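Local coordinates for gala protein type 1, 3 or 4 (Legionella pneumophila subsp. pneumophila, PDB 4XA9) that probably binds small GTPases and may act as a GTPase activator, using a curved scaffold of leucine-rich repeats, at residues 70-75 / 94-99; 125-130 / 143-148; 172-177 / 196-201. All blocks are in the same frame, centred on the assembly; numbering follows the deposited sequence.

Contact 1: 70-75 / 94-99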
loop_
_atom_site.group_PDB
_atom_site.type_symbol
_atom_site.label_atom_id
_atom_site.label_comp_id
_atom_site.label_asym_id
_atom_site.label_seq_id
_atom_site.Cartn_x
_atom_site.Cartn_y
_atom_site.Cartn_z
ATOM N N SER A 70 -11.938 20.466 6.618
ATOM C CA SER A 70 -11.791 20.602 5.166
ATOM C C SER A 70 -10.876 19.535 4.601
ATOM O O SER A 70 -10.826 19.314 3.391
ATOM C CB SER A 70 -11.238 21.976 4.804
ATOM O OG SER A 70 -9.883 22.075 5.196
ATOM N N SER A 71 -10.131 18.890 5.488
ATOM C CA SER A 71 -9.252 17.804 5.095
ATOM C C SER A 71 -9.613 16.580 5.912
ATOM O O SER A 71 -9.461 16.580 7.135
ATOM C CB SER A 71 -7.782 18.184 5.303
ATOM O OG SER A 71 -6.933 17.129 4.900
ATOM N N LEU A 72 -10.113 15.553 5.234
ATOM C CA LEU A 72 -10.619 14.373 5.916
ATOM C C LEU A 72 -9.965 13.107 5.389
ATOM O O LEU A 72 -10.015 12.817 4.191
ATOM C CB LEU A 72 -12.145 14.266 5.764
ATOM C CG LEU A 72 -12.713 12.939 6.287
ATOM C CD1 LEU A 72 -12.560 12.843 7.807
ATOM C CD2 LEU A 72 -14.169 12.728 5.869
ATOM N N ASN A 73 -9.335 12.364 6.290
ATOM C CA ASN A 73 -8.859 11.018 5.992
ATOM C C ASN A 73 -9.781 10.005 6.653
ATOM O O ASN A 73 -9.755 9.841 7.874
ATOM C CB ASN A 73 -7.419 10.817 6.480
ATOM C CG ASN A 73 -6.853 9.437 6.131
ATOM O OD1 ASN A 73 -7.566 8.542 5.666
ATOM N ND2 ASN A 73 -5.564 9.260 6.373
ATOM N N ILE A 74 -10.596 9.329 5.851
ATOM C CA ILE A 74 -11.457 8.287 6.389
ATOM C C ILE A 74 -11.186 6.968 5.655
ATOM O O ILE A 74 -12.063 6.113 5.510
ATOM C CB ILE A 74 -12.957 8.706 6.312
ATOM C CG1 ILE A 74 -13.812 7.838 7.250
ATOM C CG2 ILE A 74 -13.460 8.741 4.864
ATOM C CD1 ILE A 74 -15.230 8.341 7.445
ATOM N N SER A 75 -9.941 6.796 5.222
ATOM C CA SER A 75 -9.541 5.564 4.550
ATOM C C SER A 75 -9.626 4.373 5.503
ATOM O O SER A 75 -9.646 4.544 6.713
ATOM C CB SER A 75 -8.123 5.683 3.971
ATOM O OG SER A 75 -7.142 5.880 4.979
ATOM N N THR A 94 -12.393 19.678 0.973
ATOM C CA THR A 94 -11.743 19.963 -0.303
ATOM C C THR A 94 -10.653 18.929 -0.581
ATOM O O THR A 94 -10.287 18.680 -1.734
ATOM C CB THR A 94 -11.112 21.376 -0.327
ATOM O OG1 THR A 94 -10.180 21.503 0.752
ATOM C CG2 THR A 94 -12.183 22.457 -0.202
ATOM N N THR A 95 -10.123 18.347 0.492
ATOM C CA THR A 95 -9.127 17.277 0.398
ATOM C C THR A 95 -9.661 16.042 1.098
ATOM O O THR A 95 -9.924 16.069 2.299
ATOM C CB THR A 95 -7.779 17.683 1.031
ATOM O OG1 THR A 95 -7.198 18.748 0.271
ATOM C CG2 THR A 95 -6.813 16.504 1.045
ATOM N N LEU A 96 -9.831 14.963 0.346
ATOM C CA LEU A 96 -10.515 13.783 0.865
ATOM C C LEU A 96 -9.765 12.491 0.570
ATOM O O LEU A 96 -9.339 12.259 -0.561
ATOM C CB LEU A 96 -11.926 13.695 0.275
ATOM C CG LEU A 96 -12.785 12.466 0.589
ATOM C CD1 LEU A 96 -13.128 12.393 2.081
ATOM C CD2 LEU A 96 -14.061 12.503 -0.245
ATOM N N ASP A 97 -9.616 11.658 1.594
ATOM C CA ASP A 97 -9.094 10.309 1.427
ATOM C C ASP A 97 -10.175 9.290 1.782
ATOM O O ASP A 97 -10.550 9.157 2.945
ATOM C CB ASP A 97 -7.846 10.103 2.295
ATOM C CG ASP A 97 -7.147 8.784 2.017
ATOM O OD1 ASP A 97 -7.741 7.926 1.342
ATOM O OD2 ASP A 97 -6.003 8.600 2.480
ATOM N N VAL A 98 -10.671 8.572 0.776
ATOM C CA VAL A 98 -11.658 7.518 0.999
ATOM C C VAL A 98 -11.117 6.168 0.547
ATOM O O VAL A 98 -11.888 5.267 0.212
ATOM C CB VAL A 98 -12.988 7.786 0.249
ATOM C CG1 VAL A 98 -13.748 8.937 0.889
ATOM C CG2 VAL A 98 -12.732 8.059 -1.229
ATOM N N SER A 99 -9.793 6.037 0.525
ATOM C CA SER A 99 -9.153 4.800 0.077
ATOM C C SER A 99 -9.631 3.608 0.909
ATOM O O SER A 99 -9.954 3.765 2.085
ATOM C CB SER A 99 -7.631 4.931 0.158
ATOM O OG SER A 99 -7.178 6.047 -0.592
HETATM O O HOH W 1 -5.113 6.311 3.123
#
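Asn73 and Asp97 both swing CG anti to the backbone N (chi1 -177° and -172°), which lays the amide and the carboxylate side by side, pointing the same way, with their planes only 12° apart. Across this pair the nearest polar atoms, Asn73 OD1 and Asp97 OD2, are both acceptors and stay 3.5 Å apart. Each group is occupied by its own strand end instead: Asn73 OD1 takes Ser75 N and Ser75 OG, and Asp97 OD1 takes Ser99 N and Ser99 OG, so two successive Asx turns repeat the same grip. A water bridges the two segments, donating to Ser75 OG and to Asp97 OD2, and the latter also bonds a polar side chain on the chain of another protein. Strands 71-73 and 95-97 are neighbours in the parallel sheet of a leucine-rich-repeat solenoid, joined through helix 80-87 as a beta-alpha-beta unit. Their ladder runs Thr95 N to Ser70 O (3.1 Å), Leu72 N to Thr95 O (3.0 Å), Asp97 N to Leu72 O and Ile74 N to Asp97 O. Ser70 O accepts twice, since Thr94 N also donates to it at 2.9 Å. On the opposite side of the sheet from Asn73 and Asp97, Leu72 and Leu96 run alongside each other, with CD2 of Leu72 3.9 Å from CD1 of Leu96, and both pack on Leu87 of the connecting helix. Just beyond the strands Ile74 CG2 meets Val98 CG1 at 4.0 Å, the two side chains crossing obliquely.

Contact 2: 125-130 / 143-148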
loop_
_atom_site.group_PDB
_atom_site.type_symbol
_atom_site.label_atom_id
_atom_site.label_comp_id
_atom_site.label_asym_id
_atom_site.label_seq_id
_atom_site.Cartn_x
_atom_site.Cartn_y
_atom_site.Cartn_z
ATOM N N ASN A 125 -10.659 0.752 -4.370
ATOM C CA ASN A 125 -12.066 0.981 -4.084
ATOM C C ASN A 125 -12.985 0.296 -5.085
ATOM O O ASN A 125 -14.156 0.658 -5.199
ATOM C CB ASN A 125 -12.363 2.487 -4.046
ATOM C CG ASN A 125 -12.359 3.049 -2.633
ATOM O OD1 ASN A 125 -12.963 2.475 -1.718
ATOM N ND2 ASN A 125 -11.676 4.175 -2.445
ATOM N N LYS A 126 -12.448 -0.696 -5.794
ATOM C CA LYS A 126 -13.165 -1.366 -6.882
ATOM C C LYS A 126 -13.646 -0.371 -7.937
ATOM O O LYS A 126 -14.695 -0.563 -8.557
ATOM C CB LYS A 126 -14.352 -2.172 -6.341
ATOM C CG LYS A 126 -13.961 -3.212 -5.303
ATOM C CD LYS A 126 -15.171 -3.983 -4.782
ATOM C CE LYS A 126 -15.139 -4.098 -3.256
ATOM N NZ LYS A 126 -13.800 -3.748 -2.674
ATOM N N ILE A 127 -12.876 0.691 -8.144
ATOM C CA ILE A 127 -13.197 1.649 -9.193
ATOM C C ILE A 127 -12.762 1.075 -10.539
ATOM O O ILE A 127 -11.655 0.569 -10.675
ATOM C CB ILE A 127 -12.527 3.011 -8.935
ATOM C CG1 ILE A 127 -12.952 3.536 -7.555
ATOM C CG2 ILE A 127 -12.867 4.007 -10.048
ATOM C CD1 ILE A 127 -12.162 4.737 -7.071
ATOM N N THR A 128 -13.649 1.125 -11.521
ATOM C CA THR A 128 -13.351 0.578 -12.839
ATOM C C THR A 128 -13.233 1.693 -13.862
ATOM O O THR A 128 -13.236 2.870 -13.500
ATOM C CB THR A 128 -14.436 -0.411 -13.299
ATOM O OG1 THR A 128 -15.631 0.309 -13.645
ATOM C CG2 THR A 128 -14.740 -1.416 -12.187
ATOM N N LYS A 129 -13.139 1.322 -15.138
ATOM C CA LYS A 129 -13.130 2.301 -16.223
ATOM C C LYS A 129 -14.393 3.171 -16.209
ATOM O O LYS A 129 -14.384 4.301 -16.699
ATOM C CB LYS A 129 -12.999 1.600 -17.582
ATOM C CG LYS A 129 -14.105 0.587 -17.880
ATOM C CD LYS A 129 -13.831 -0.156 -19.186
ATOM C CE LYS A 129 -14.965 -1.104 -19.540
ATOM N NZ LYS A 129 -15.179 -2.147 -18.503
ATOM N N VAL A 130 -15.481 2.640 -15.657
ATOM C CA VAL A 130 -16.728 3.398 -15.576
ATOM C C VAL A 130 -16.574 4.562 -14.596
ATOM O O VAL A 130 -16.960 5.692 -14.894
ATOM C CB VAL A 130 -17.918 2.504 -15.155
ATOM C CG1 VAL A 130 -19.169 3.344 -14.965
ATOM C CG2 VAL A 130 -18.168 1.424 -16.201
ATOM N N ILE A 143 -5.741 13.356 -8.207
ATOM C CA ILE A 143 -6.411 12.089 -7.919
ATOM C C ILE A 143 -5.386 10.967 -7.763
ATOM O O ILE A 143 -4.475 10.817 -8.588
ATOM C CB ILE A 143 -7.413 11.666 -9.029
ATOM C CG1 ILE A 143 -8.079 12.877 -9.688
ATOM C CG2 ILE A 143 -8.494 10.745 -8.454
ATOM C CD1 ILE A 143 -9.126 12.484 -10.728
ATOM N N ASP A 144 -5.543 10.181 -6.703
ATOM C CA ASP A 144 -4.742 8.984 -6.494
ATOM C C ASP A 144 -5.664 7.780 -6.595
ATOM O O ASP A 144 -6.581 7.622 -5.780
ATOM C CB ASP A 144 -4.036 9.032 -5.135
ATOM C CG ASP A 144 -2.974 7.942 -4.974
ATOM O OD1 ASP A 144 -3.141 6.840 -5.547
ATOM O OD2 ASP A 144 -1.976 8.185 -4.255
ATOM N N LEU A 145 -5.424 6.934 -7.591
ATOM C CA LEU A 145 -6.310 5.809 -7.872
ATOM C C LEU A 145 -5.609 4.452 -7.853
ATOM O O LEU A 145 -6.082 3.509 -8.484
ATOM C CB LEU A 145 -6.986 6.006 -9.234
ATOM C CG LEU A 145 -7.964 7.172 -9.298
ATOM C CD1 LEU A 145 -8.413 7.446 -10.731
ATOM C CD2 LEU A 145 -9.159 6.887 -8.386
ATOM N N CYS A 146 -4.495 4.349 -7.135
ATOM C CA CYS A 146 -3.728 3.102 -7.090
ATOM C C CYS A 146 -4.602 1.917 -6.697
ATOM O O CYS A 146 -5.525 2.068 -5.906
ATOM C CB CYS A 146 -2.557 3.219 -6.114
ATOM S SG CYS A 146 -1.329 4.438 -6.588
ATOM N N PHE A 147 -4.309 0.752 -7.270
ATOM C CA PHE A 147 -4.997 -0.503 -6.950
ATOM C C PHE A 147 -6.459 -0.503 -7.377
ATOM O O PHE A 147 -7.281 -1.188 -6.772
ATOM C CB PHE A 147 -4.914 -0.824 -5.449
ATOM C CG PHE A 147 -3.534 -0.684 -4.862
ATOM C CD1 PHE A 147 -2.490 -1.485 -5.300
ATOM C CD2 PHE A 147 -3.295 0.220 -3.841
ATOM C CE1 PHE A 147 -1.225 -1.368 -4.755
ATOM C CE2 PHE A 147 -2.028 0.344 -3.287
ATOM C CZ PHE A 147 -0.993 -0.456 -3.744
ATOM N N ASN A 148 -6.777 0.271 -8.407
ATOM C CA ASN A 148 -8.086 0.216 -9.058
ATOM C C ASN A 148 -7.912 -0.193 -10.517
ATOM O O ASN A 148 -7.115 0.408 -11.236
ATOM C CB ASN A 148 -8.814 1.565 -8.992
ATOM C CG ASN A 148 -9.229 1.945 -7.581
ATOM O OD1 ASN A 148 -10.208 1.420 -7.045
ATOM N ND2 ASN A 148 -8.500 2.881 -6.982
HETATM O O HOH W 2 -9.943 -2.153 -6.627
#
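The asparagine ladder of the leucine-rich-repeat fold joins the loop 125-127 to the turn that follows strand 142-144, and its rung here is Asn148 gripping the backbone of Asn125 and Ile127. The CG of Asn148 stands anti to the carbonyl carbon (chi1 -68°), which sends the amide across to the neighbouring turn. There its OD1 accepts from Asn125 N at 2.8 Å and from Ile127 N at 3.0 Å. The two donors come from opposite faces of the amide, tilted 25° and 29° from its plane, so the oxygen sits in a small pincer of backbone N-H groups. At the other end of the same amide, ND2 reaches back to Leu145 O at 2.9 Å, above the plane of that carbonyl, and also bonds Ala122 O, just after strand 119-121. The two bonds fix the rotation of the amide; the one to Leu145 O braces the type II turn from Leu145 to Asn148, the one to Ala122 O ties it to the segment beside it. Asn125 occupies the equivalent place one rung earlier: its OD1 takes Asn101 N and Ile103 N, while its ND2 bonds Val98 O. Ile127 lies obliquely against the Asn148 amide, its CB 3.4 Å from Asn148 OD1, so the buried oxygen has aliphatic carbon beside its two N-H donors. The methyl CD1 of Ile127 also touches CD2 of Leu145 at 3.9 Å, the two side chains crossing at about a right angle. Outside the pincer a water accepts from Lys126 N at 3.0 Å and donates to Phe147 O at 2.8 Å.

Contact 3: 172-177 / 196-201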
loop_
_atom_site.group_PDB
_atom_site.type_symbol
_atom_site.label_atom_id
_atom_site.label_comp_id
_atom_site.label_asym_id
_atom_site.label_seq_id
_atom_site.Cartn_x
_atom_site.Cartn_y
_atom_site.Cartn_z
ATOM N N CYS A 172 -2.967 -0.294 -11.970
ATOM C CA CYS A 172 -4.304 0.019 -12.463
ATOM C C CYS A 172 -4.616 -0.635 -13.807
ATOM O O CYS A 172 -5.542 -0.210 -14.503
ATOM C CB CYS A 172 -4.486 1.537 -12.574
ATOM S SG CYS A 172 -4.574 2.414 -10.975
ATOM N N ASP A 173 -3.847 -1.663 -14.156
ATOM C CA ASP A 173 -4.011 -2.385 -15.424
ATOM C C ASP A 173 -3.899 -1.465 -16.642
ATOM O O ASP A 173 -4.652 -1.596 -17.608
ATOM C CB ASP A 173 -5.351 -3.133 -15.448
ATOM C CG ASP A 173 -5.384 -4.302 -14.473
ATOM O OD1 ASP A 173 -4.351 -4.987 -14.333
ATOM O OD2 ASP A 173 -6.434 -4.527 -13.835
ATOM N N VAL A 174 -2.941 -0.544 -16.595
ATOM C CA VAL A 174 -2.691 0.365 -17.706
ATOM C C VAL A 174 -1.622 -0.194 -18.644
ATOM O O VAL A 174 -0.545 -0.597 -18.197
ATOM C CB VAL A 174 -2.242 1.752 -17.200
ATOM C CG1 VAL A 174 -1.869 2.651 -18.365
ATOM C CG2 VAL A 174 -3.329 2.389 -16.357
ATOM N N SER A 175 -1.914 -0.224 -19.942
ATOM C CA SER A 175 -0.903 -0.615 -20.924
ATOM C C SER A 175 -0.402 0.610 -21.683
ATOM O O SER A 175 -0.716 1.737 -21.316
ATOM C CB SER A 175 -1.462 -1.644 -21.908
ATOM O OG SER A 175 -2.402 -1.040 -22.782
ATOM N N ASP A 176 0.360 0.376 -22.751
ATOM C CA ASP A 176 0.916 1.455 -23.564
ATOM C C ASP A 176 -0.164 2.346 -24.152
ATOM O O ASP A 176 0.034 3.549 -24.294
ATOM C CB ASP A 176 1.783 0.890 -24.693
ATOM C CG ASP A 176 3.103 0.332 -24.194
ATOM O OD1 ASP A 176 3.722 0.972 -23.320
ATOM O OD2 ASP A 176 3.526 -0.741 -24.679
ATOM N N ILE A 177 -1.302 1.749 -24.492
ATOM C CA ILE A 177 -2.434 2.483 -25.049
ATOM C C ILE A 177 -2.881 3.623 -24.138
ATOM O O ILE A 177 -3.089 4.755 -24.584
ATOM C CB ILE A 177 -3.639 1.553 -25.286
ATOM C CG1 ILE A 177 -3.233 0.360 -26.153
ATOM C CG2 ILE A 177 -4.798 2.323 -25.904
ATOM C CD1 ILE A 177 -2.690 0.749 -27.500
ATOM N N ASN A 196 2.286 -1.388 -13.800
ATOM C CA ASN A 196 1.310 -1.545 -14.841
ATOM C C ASN A 196 1.940 -2.424 -15.954
ATOM O O ASN A 196 2.770 -3.182 -15.686
ATOM C CB ASN A 196 0.831 -0.206 -15.358
ATOM C CG ASN A 196 -0.205 0.444 -14.455
ATOM O OD1 ASN A 196 -1.142 -0.172 -14.051
ATOM N ND2 ASN A 196 0.017 1.682 -14.133
ATOM N N ALA A 197 1.505 -2.291 -17.187
ATOM C CA ALA A 197 2.082 -3.066 -18.287
ATOM C C ALA A 197 2.659 -2.152 -19.353
ATOM O O ALA A 197 2.473 -2.384 -20.544
ATOM C CB ALA A 197 1.042 -3.991 -18.901
ATOM N N ILE A 198 3.353 -1.109 -18.924
ATOM C CA ILE A 198 3.864 -0.107 -19.848
ATOM C C ILE A 198 5.233 -0.512 -20.394
ATOM O O ILE A 198 6.084 -1.003 -19.651
ATOM C CB ILE A 198 3.923 1.265 -19.155
ATOM C CG1 ILE A 198 2.515 1.654 -18.687
ATOM C CG2 ILE A 198 4.503 2.328 -20.066
ATOM C CD1 ILE A 198 2.458 2.949 -17.945
ATOM N N THR A 199 5.442 -0.325 -21.695
ATOM C CA THR A 199 6.704 -0.743 -22.312
ATOM C C THR A 199 7.460 0.433 -22.910
ATOM O O THR A 199 7.083 1.589 -22.714
ATOM C CB THR A 199 6.487 -1.792 -23.426
ATOM O OG1 THR A 199 5.896 -1.163 -24.573
ATOM C CG2 THR A 199 5.584 -2.917 -22.936
ATOM N N ASP A 200 8.526 0.124 -23.646
ATOM C CA ASP A 200 9.307 1.136 -24.352
ATOM C C ASP A 200 8.476 1.915 -25.367
ATOM O O ASP A 200 8.831 3.029 -25.734
ATOM C CB ASP A 200 10.503 0.495 -25.073
ATOM C CG ASP A 200 11.581 0.033 -24.118
ATOM O OD1 ASP A 200 11.586 0.482 -22.950
ATOM O OD2 ASP A 200 12.433 -0.773 -24.538
ATOM N N LYS A 201 7.381 1.319 -25.828
ATOM C CA LYS A 201 6.493 1.966 -26.791
ATOM C C LYS A 201 5.939 3.313 -26.307
ATOM O O LYS A 201 5.659 4.198 -27.115
ATOM C CB LYS A 201 5.323 1.043 -27.136
ATOM C CG LYS A 201 5.300 0.569 -28.576
ATOM C CD LYS A 201 3.872 0.379 -29.070
ATOM C CE LYS A 201 3.103 1.694 -29.042
ATOM N NZ LYS A 201 1.703 1.557 -29.539
#
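The flat amide of Asn196 has Val174 lying over one face, with Val174 CB 3.7 Å from Asn196 CG and Val174 N above the same face. It forms a rung of the asparagine ladder between two leucine-rich-repeat loops. Its OD1 accepts twice: from Cys172 N at 2.8 Å, tilted only 16° from the carbonyl plane, and from Val174 N at 3.1 Å, 67° out of it. The ND2 of the amide bonds Ala169 O, so both ends of the group are held. One step along, Ala197 N donates to Val174 O at 2.8 Å, keeping the loops alongside each other. The second flat group, the carboxylate of Asp176 at the start of helix 176-184, crosses the Thr199 side chain at about a right angle. Its OD1 receives Thr199 N on the syn side at 2.7 Å and also takes Ser202 OG. The separation of Thr199 OG1 from Asp176 OD2 is too short to be taken at face value, so the details of that hydroxyl bond are doubtful. In an ST turn the same OG1 accepts from Lys201 N at 3.2 Å, and Lys201 CB packs 3.5 Å from Asp176 OD2.

How the contacts relate
The contacts follow one another along the chain and along one curved leucine-rich-repeat solenoid. Contact 1 and contact 2 have centres 15 Å apart, contact 2 and contact 3 16 Å, and contacts 1 and 3, whose nearest atoms stay about 11 Å apart, 29 Å. Contacts 1 and 2 reach the same sheet, in its parallel part, whereas contact 3 lies in the loops that follow the strands and in the start of helix 176-184. Contact 2, the middle member, touches both others, its Leu145 and Asn148 packing against Cys172. Asp97, Phe147 and Asp173, one from each contact, meet the chain of another protein, consistent with a binding surface that runs along several repeats.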